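Side-chain contacts in putative enoyl-CoA hydratase (Streptomyces avermitilis, PDB 3GKB), which is of unconfirmed function but, as a member of the crotonase family, probably hydrates enoyl-CoA thioesters or carries out a related reaction on acyl-CoA substrates: residues D91-Q96 with D238-T243; F124-D129 with T156-G161. All blocks are in the same frame, centred on the assembly; numbering follows the deposited sequence.

Interaction 1: residues D91-Q96 with D238-T243; sequences DVNVFQ and DAWAAT
Trp240 reaches out of helix 230-243 with CG anti to its backbone N (chi1 166°), which carries the six-membered part of the indole across to Phe95 and Asn93, at a capping box that starts helix 96-103. Phe95 answers with CG anti to its carbonyl carbon (chi1 -61°), swinging its ring out to the indole. The two rings meet obliquely, planes 72° apart and centroids 5.7 Å from each other, and the CD2-CE2 side of Phe95 lies against CZ2 and CH2 of Trp240. Further round the same benzo ring, the amide of Asn93 brings ND2 to 3.8 Å from Trp240 CZ3.

That amide works at both ends. Its OD1 accepts a nearly straight bond of 2.8 Å from Gln96 N and a weak, bent one from Phe95 N, while ND2 donates to Asn237 OD1 and Gly152 O. Gln96 completes the box by accepting from Asn93 N, and its NE2 donates to Leu233 O and Glu236 of helix 230-243. The loop is thus tied to that helix by polar bonds beside the aromatic contact. Thr243 OG1 donates to Trp240 O, 2.7 Å away, on a lone pair in the carbonyl plane.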
ATOM      1  N   ASP B  91     -26.771  -5.786   6.259  1.00 25.73           N
ATOM      2  CA  ASP B  91     -25.411  -6.228   6.641  1.00 25.77           C
ATOM      3  C   ASP B  91     -24.474  -5.062   6.967  1.00 23.61           C
ATOM      4  O   ASP B  91     -23.247  -5.212   6.932  1.00 23.89           O
ATOM      5  CB  ASP B  91     -24.768  -7.068   5.533  1.00 26.77           C
ATOM      6  CG  ASP B  91     -25.619  -8.252   5.116  1.00 30.99           C
ATOM      7  OD1 ASP B  91     -26.044  -9.012   6.013  1.00 36.47           O
ATOM      8  OD2 ASP B  91     -25.837  -8.402   3.887  1.00 38.30           O
ATOM      9  N   VAL B  92     -25.062  -3.914   7.288  1.00 21.46           N
ATOM     10  CA  VAL B  92     -24.329  -2.705   7.630  1.00 20.29           C
ATOM     11  C   VAL B  92     -25.006  -2.123   8.881  1.00 19.27           C
ATOM     12  O   VAL B  92     -26.225  -1.917   8.901  1.00 19.39           O
ATOM     13  CB  VAL B  92     -24.370  -1.682   6.450  1.00 20.44           C
ATOM     14  CG1 VAL B  92     -23.872  -0.289   6.872  1.00 19.33           C
ATOM     15  CG2 VAL B  92     -23.663  -2.238   5.213  1.00 19.72           C
ATOM     16  N   ASN B  93     -24.226  -1.893   9.937  1.00 17.93           N
ATOM     17  CA  ASN B  93     -24.786  -1.290  11.147  1.00 16.86           C
ATOM     18  C   ASN B  93     -25.002   0.209  11.004  1.00 16.51           C
ATOM     19  O   ASN B  93     -24.566   0.826  10.006  1.00 15.53           O
ATOM     20  CB  ASN B  93     -23.997  -1.683  12.394  1.00 16.53           C
ATOM     21  CG  ASN B  93     -22.692  -0.907  12.549  1.00 16.98           C
ATOM     22  OD1 ASN B  93     -22.611   0.266  12.218  1.00 16.30           O
ATOM     23  ND2 ASN B  93     -21.690  -1.557  13.127  1.00 17.67           N
ATOM     24  N   VAL B  94     -25.673   0.780  11.999  1.00 16.54           N
ATOM     25  CA  VAL B  94     -26.119   2.185  11.962  1.00 17.35           C
ATOM     26  C   VAL B  94     -24.954   3.186  11.793  1.00 17.30           C
ATOM     27  O   VAL B  94     -25.090   4.207  11.147  1.00 15.89           O
ATOM     28  CB  VAL B  94     -27.012   2.526  13.206  1.00 17.97           C
ATOM     29  CG1 VAL B  94     -26.182   2.656  14.483  1.00 18.99           C
ATOM     30  CG2 VAL B  94     -27.805   3.787  12.958  1.00 20.65           C
ATOM     31  N   PHE B  95     -23.786   2.851  12.358  1.00 17.45           N
ATOM     32  CA  PHE B  95     -22.610   3.683  12.236  1.00 17.00           C
ATOM     33  C   PHE B  95     -21.873   3.499  10.920  1.00 16.55           C
ATOM     34  O   PHE B  95     -21.438   4.485  10.291  1.00 16.48           O
ATOM     35  CB  PHE B  95     -21.720   3.435  13.436  1.00 18.01           C
ATOM     36  CG  PHE B  95     -22.400   3.781  14.719  1.00 18.62           C
ATOM     37  CD1 PHE B  95     -22.681   5.118  15.009  1.00 19.42           C
ATOM     38  CD2 PHE B  95     -22.850   2.799  15.581  1.00 20.28           C
ATOM     39  CE1 PHE B  95     -23.354   5.467  16.169  1.00 19.52           C
ATOM     40  CE2 PHE B  95     -23.534   3.148  16.751  1.00 21.31           C
ATOM     41  CZ  PHE B  95     -23.778   4.482  17.040  1.00 19.31           C
ATOM     42  N   GLN B  96     -21.711   2.242  10.514  1.00 15.59           N
ATOM     43  CA  GLN B  96     -21.152   1.917   9.206  1.00 14.96           C
ATOM     44  C   GLN B  96     -21.971   2.545   8.085  1.00 15.96           C
ATOM     45  O   GLN B  96     -21.428   2.867   7.043  1.00 15.38           O
ATOM     46  CB  GLN B  96     -21.080   0.402   9.019  1.00 14.77           C
ATOM     47  CG  GLN B  96     -20.128  -0.293  10.004  1.00 14.42           C
ATOM     48  CD  GLN B  96     -20.263  -1.812  10.003  1.00 15.90           C
ATOM     49  OE1 GLN B  96     -21.309  -2.359   9.600  1.00 16.14           O
ATOM     50  NE2 GLN B  96     -19.218  -2.506  10.476  1.00 14.66           N
ATOM     51  N   ASP B 238     -19.414  -7.570  14.579  1.00 16.42           N
ATOM     52  CA  ASP B 238     -19.496  -8.617  15.602  1.00 17.75           C
ATOM     53  C   ASP B 238     -18.479  -8.347  16.718  1.00 17.05           C
ATOM     54  O   ASP B 238     -18.771  -8.503  17.916  1.00 17.73           O
ATOM     55  CB  ASP B 238     -19.234  -9.996  14.987  1.00 18.31           C
ATOM     56  CG  ASP B 238     -20.377 -10.472  14.113  1.00 23.60           C
ATOM     57  OD1 ASP B 238     -21.501  -9.943  14.251  1.00 29.42           O
ATOM     58  OD2 ASP B 238     -20.158 -11.360  13.268  1.00 28.44           O
ATOM     59  N   ALA B 239     -17.270  -7.976  16.315  1.00 16.53           N
ATOM     60  CA  ALA B 239     -16.202  -7.705  17.269  1.00 16.87           C
ATOM     61  C   ALA B 239     -16.531  -6.470  18.100  1.00 16.33           C
ATOM     62  O   ALA B 239     -16.337  -6.470  19.313  1.00 16.79           O
ATOM     63  CB  ALA B 239     -14.853  -7.532  16.533  1.00 16.61           C
ATOM     64  N   TRP B 240     -17.058  -5.434  17.440  1.00 16.47           N
ATOM     65  CA  TRP B 240     -17.405  -4.180  18.086  1.00 16.31           C
ATOM     66  C   TRP B 240     -18.566  -4.370  19.063  1.00 16.54           C
ATOM     67  O   TRP B 240     -18.491  -3.936  20.215  1.00 16.61           O
ATOM     68  CB  TRP B 240     -17.762  -3.164  17.015  1.00 17.31           C
ATOM     69  CG  TRP B 240     -18.458  -1.899  17.440  1.00 18.13           C
ATOM     70  CD1 TRP B 240     -17.889  -0.744  17.951  1.00 16.89           C
ATOM     71  CD2 TRP B 240     -19.845  -1.638  17.315  1.00 18.77           C
ATOM     72  NE1 TRP B 240     -18.852   0.214  18.127  1.00 18.85           N
ATOM     73  CE2 TRP B 240     -20.063  -0.309  17.741  1.00 20.57           C
ATOM     74  CE3 TRP B 240     -20.933  -2.390  16.842  1.00 20.89           C
ATOM     75  CZ2 TRP B 240     -21.327   0.265  17.755  1.00 22.23           C
ATOM     76  CZ3 TRP B 240     -22.194  -1.814  16.848  1.00 20.55           C
ATOM     77  CH2 TRP B 240     -22.384  -0.508  17.313  1.00 22.84           C
ATOM     78  N   ALA B 241     -19.602  -5.067  18.617  1.00 16.85           N
ATOM     79  CA  ALA B 241     -20.751  -5.374  19.493  1.00 17.60           C
ATOM     80  C   ALA B 241     -20.315  -6.072  20.767  1.00 17.63           C
ATOM     81  O   ALA B 241     -20.800  -5.739  21.841  1.00 18.57           O
ATOM     82  CB  ALA B 241     -21.799  -6.232  18.769  1.00 18.86           C
ATOM     83  N   ALA B 242     -19.362  -6.995  20.647  1.00 17.33           N
ATOM     84  CA  ALA B 242     -18.896  -7.770  21.781  1.00 18.05           C
ATOM     85  C   ALA B 242     -18.208  -6.904  22.843  1.00 18.61           C
ATOM     86  O   ALA B 242     -18.297  -7.230  24.028  1.00 19.34           O
ATOM     87  CB  ALA B 242     -17.951  -8.924  21.331  1.00 17.99           C
ATOM     88  N   THR B 243     -17.526  -5.818  22.444  1.00 19.06           N
ATOM     89  CA  THR B 243     -16.850  -4.939  23.403  1.00 19.49           C
ATOM     90  C   THR B 243     -17.835  -4.218  24.341  1.00 20.68           C
ATOM     91  O   THR B 243     -17.470  -3.877  25.464  1.00 18.25           O
ATOM     92  CB  THR B 243     -15.886  -3.908  22.705  1.00 20.26           C
ATOM     93  OG1 THR B 243     -16.632  -2.959  21.930  1.00 20.47           O
ATOM     94  CG2 THR B 243     -14.880  -4.631  21.818  1.00 20.67           C
TER

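Interaction 2: residues F124-D129 with T156-G161; sequences FVAAAD and TQYLRG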
ATOM      1  N   PHE B 124     -15.208   8.779   8.389  1.00 15.78           N
ATOM      2  CA  PHE B 124     -15.825   9.672   7.391  1.00 15.58           C
ATOM      3  C   PHE B 124     -14.760  10.136   6.409  1.00 15.11           C
ATOM      4  O   PHE B 124     -14.900   9.976   5.173  1.00 14.21           O
ATOM      5  CB  PHE B 124     -16.469  10.848   8.161  1.00 15.64           C
ATOM      6  CG  PHE B 124     -17.308  11.768   7.341  1.00 16.80           C
ATOM      7  CD1 PHE B 124     -18.657  11.925   7.649  1.00 18.21           C
ATOM      8  CD2 PHE B 124     -16.770  12.547   6.329  1.00 18.77           C
ATOM      9  CE1 PHE B 124     -19.454  12.772   6.945  1.00 19.60           C
ATOM     10  CE2 PHE B 124     -17.609  13.428   5.605  1.00 20.20           C
ATOM     11  CZ  PHE B 124     -18.932  13.522   5.926  1.00 19.28           C
ATOM     12  N   VAL B 125     -13.626  10.601   6.955  1.00 14.85           N
ATOM     13  CA  VAL B 125     -12.507  11.045   6.116  1.00 14.09           C
ATOM     14  C   VAL B 125     -12.039   9.929   5.188  1.00 13.90           C
ATOM     15  O   VAL B 125     -11.838  10.179   3.989  1.00 13.87           O
ATOM     16  CB  VAL B 125     -11.324  11.596   6.956  1.00 14.19           C
ATOM     17  CG1 VAL B 125     -10.071  11.881   6.056  1.00 14.58           C
ATOM     18  CG2 VAL B 125     -11.757  12.861   7.744  1.00 13.27           C
ATOM     19  N   ALA B 126     -11.862   8.711   5.719  1.00 13.91           N
ATOM     20  CA  ALA B 126     -11.269   7.601   4.934  1.00 14.03           C
ATOM     21  C   ALA B 126     -12.233   7.041   3.887  1.00 13.38           C
ATOM     22  O   ALA B 126     -11.811   6.426   2.922  1.00 13.64           O
ATOM     23  CB  ALA B 126     -10.817   6.480   5.867  1.00 14.42           C
ATOM     24  N   ALA B 127     -13.524   7.295   4.063  1.00 14.33           N
ATOM     25  CA  ALA B 127     -14.580   6.711   3.206  1.00 14.34           C
ATOM     26  C   ALA B 127     -14.744   7.470   1.876  1.00 14.12           C
ATOM     27  O   ALA B 127     -15.203   6.903   0.876  1.00 13.75           O
ATOM     28  CB  ALA B 127     -15.911   6.713   3.941  1.00 14.37           C
ATOM     29  N   ALA B 128     -14.363   8.743   1.871  1.00 14.03           N
ATOM     30  CA  ALA B 128     -14.492   9.577   0.673  1.00 14.08           C
ATOM     31  C   ALA B 128     -13.561   9.083  -0.439  1.00 14.72           C
ATOM     32  O   ALA B 128     -12.541   8.434  -0.178  1.00 14.51           O
ATOM     33  CB  ALA B 128     -14.214  11.027   0.997  1.00 13.63           C
ATOM     34  N   ASP B 129     -13.891   9.411  -1.690  1.00 14.17           N
ATOM     35  CA  ASP B 129     -13.039   9.020  -2.798  1.00 14.45           C
ATOM     36  C   ASP B 129     -11.620   9.548  -2.637  1.00 14.44           C
ATOM     37  O   ASP B 129     -10.634   8.856  -2.943  1.00 13.35           O
ATOM     38  CB  ASP B 129     -13.589   9.474  -4.149  1.00 14.24           C
ATOM     39  CG  ASP B 129     -14.908   8.807  -4.513  1.00 17.13           C
ATOM     40  OD1 ASP B 129     -15.198   7.674  -4.057  1.00 15.98           O
ATOM     41  OD2 ASP B 129     -15.669   9.462  -5.277  1.00 19.63           O
ATOM     42  N   THR B 156     -11.976  -0.063  10.734  1.00 14.94           N
ATOM     43  CA  THR B 156     -11.010  -1.166  10.693  1.00 15.21           C
ATOM     44  C   THR B 156     -10.822  -1.642   9.238  1.00 14.35           C
ATOM     45  O   THR B 156      -9.700  -1.917   8.799  1.00 14.14           O
ATOM     46  CB  THR B 156     -11.404  -2.361  11.584  1.00 15.24           C
ATOM     47  OG1 THR B 156     -12.603  -2.962  11.109  1.00 16.19           O
ATOM     48  CG2 THR B 156     -11.536  -1.955  13.064  1.00 16.68           C
ATOM     49  N   GLN B 157     -11.922  -1.659   8.482  1.00 14.94           N
ATOM     50  CA  GLN B 157     -11.871  -2.108   7.102  1.00 14.85           C
ATOM     51  C   GLN B 157     -11.339  -1.071   6.124  1.00 14.00           C
ATOM     52  O   GLN B 157     -10.602  -1.427   5.176  1.00 13.46           O
ATOM     53  CB  GLN B 157     -13.235  -2.640   6.662  1.00 14.20           C
ATOM     54  CG  GLN B 157     -13.803  -3.711   7.625  1.00 16.07           C
ATOM     55  CD  GLN B 157     -12.817  -4.866   7.843  1.00 15.75           C
ATOM     56  OE1 GLN B 157     -12.472  -5.565   6.908  1.00 17.53           O
ATOM     57  NE2 GLN B 157     -12.316  -5.015   9.066  1.00 16.59           N
ATOM     58  N   TYR B 158     -11.695   0.197   6.336  1.00 14.20           N
ATOM     59  CA  TYR B 158     -11.152   1.256   5.511  1.00 14.05           C
ATOM     60  C   TYR B 158      -9.628   1.326   5.696  1.00 14.22           C
ATOM     61  O   TYR B 158      -8.887   1.468   4.732  1.00 15.47           O
ATOM     62  CB  TYR B 158     -11.804   2.600   5.809  1.00 13.76           C
ATOM     63  CG  TYR B 158     -13.332   2.621   5.692  1.00 14.79           C
ATOM     64  CD1 TYR B 158     -14.041   1.642   4.969  1.00 16.00           C
ATOM     65  CD2 TYR B 158     -14.057   3.619   6.321  1.00 16.51           C
ATOM     66  CE1 TYR B 158     -15.423   1.696   4.863  1.00 17.86           C
ATOM     67  CE2 TYR B 158     -15.416   3.669   6.249  1.00 17.51           C
ATOM     68  CZ  TYR B 158     -16.112   2.735   5.501  1.00 18.28           C
ATOM     69  OH  TYR B 158     -17.492   2.820   5.449  1.00 17.45           O
ATOM     70  N   LEU B 159      -9.177   1.202   6.936  1.00 13.82           N
ATOM     71  CA  LEU B 159      -7.734   1.131   7.222  1.00 13.90           C
ATOM     72  C   LEU B 159      -7.128  -0.108   6.625  1.00 13.78           C
ATOM     73  O   LEU B 159      -6.085  -0.022   5.970  1.00 13.94           O
ATOM     74  CB  LEU B 159      -7.474   1.137   8.731  1.00 13.20           C
ATOM     75  CG  LEU B 159      -7.608   2.537   9.374  1.00 13.87           C
ATOM     76  CD1 LEU B 159      -7.824   2.422  10.885  1.00 14.16           C
ATOM     77  CD2 LEU B 159      -6.351   3.393   9.082  1.00 14.21           C
ATOM     78  N   ARG B 160      -7.730  -1.270   6.846  1.00 13.93           N
ATOM     79  CA  ARG B 160      -7.131  -2.465   6.250  1.00 15.20           C
ATOM     80  C   ARG B 160      -6.848  -2.258   4.749  1.00 15.15           C
ATOM     81  O   ARG B 160      -5.761  -2.594   4.233  1.00 15.48           O
ATOM     82  CB  ARG B 160      -7.985  -3.704   6.442  1.00 15.11           C
ATOM     83  CG  ARG B 160      -7.219  -4.945   6.016  1.00 19.08           C
ATOM     84  CD  ARG B 160      -7.897  -6.223   6.309  1.00 21.18           C
ATOM     85  NE  ARG B 160      -6.897  -7.292   6.131  1.00 24.96           N
ATOM     86  CZ  ARG B 160      -6.769  -8.364   6.919  1.00 26.05           C
ATOM     87  NH1 ARG B 160      -7.590  -8.551   7.937  1.00 25.07           N
ATOM     88  NH2 ARG B 160      -5.832  -9.264   6.672  1.00 25.58           N
ATOM     89  N   GLY B 161      -7.849  -1.740   4.042  1.00 14.01           N
ATOM     90  CA  GLY B 161      -7.756  -1.564   2.591  1.00 14.71           C
ATOM     91  C   GLY B 161      -6.770  -0.492   2.193  1.00 15.32           C
ATOM     92  O   GLY B 161      -6.006  -0.696   1.250  1.00 17.51           O
TER
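Tyr158 lies across the last turn of helix 120-127, its CB against Ala126 and its ring beside Ala127. This is helix-to-helix packing inside the crotonase fold: helix 120-127 leads into strand 130-134 of the main sheet, and helix 155-163 comes up against it through a large residue set on two small ones. The backbones come close, with Ala126 CA and Tyr158 CA 6.4 Å apart, and the methyl group of Ala126 points toward the partner helix to meet Tyr158 CB at 4.0 Å.

Tyr158 has CG anti to its carbonyl carbon (chi1 -55°), which turns the ring off its own helix and across the end of the other. Ala127 CB approaches this ring obliquely, at 3.9 Å from CE2, and the neighbouring methyl of Ala126 also comes at a slant. The contact is therefore wholly apolar, made by one methylene, one ring carbon, CE2, and two methyls, all buried.

Beyond the alanines the ring continues to helix 96-103, where it packs on Arg103 and its OH is hydrogen-bonded to Glu100 OE2, a tether that should limit how far the ring can tilt. Ala126 O, near the end of its helix, accepts from Arg162 NH1 and is hydrogen-bonded to a bound glycerol, probably picked up from the crystallisation liquor. On the far side of helix 155-163, Arg160 forms a salt bridge with Asp227 of the second subunit. Next to Tyr158, Gln157 NE2 donates to Thr156 OG1 at 2.9 Å, with the hydroxyl oxygen close to the amide plane.

Both segments of interaction 2 fall between the two of interaction 1 in sequence: residues 91-96 come first, then 124-129 and 156-161, and finally 238-243. Their centres lie about 16 Å apart. Interaction 1 sits at the surface, while interaction 2 is buried nearer the middle of the chain. Helix 96-103 bridges them, since its start carries the box of interaction 1 and its Glu100 and Arg103 meet Tyr158; Gln96 O packs 4.2 Å from Tyr158 OH. Glu236 of helix 230-243 gives a second bridge, bonding to Gln96 and to Thr156. Asp238 and Arg160 reach the second subunit and Asp129 the third, so both contacts lie next to subunit interfaces of the trimer.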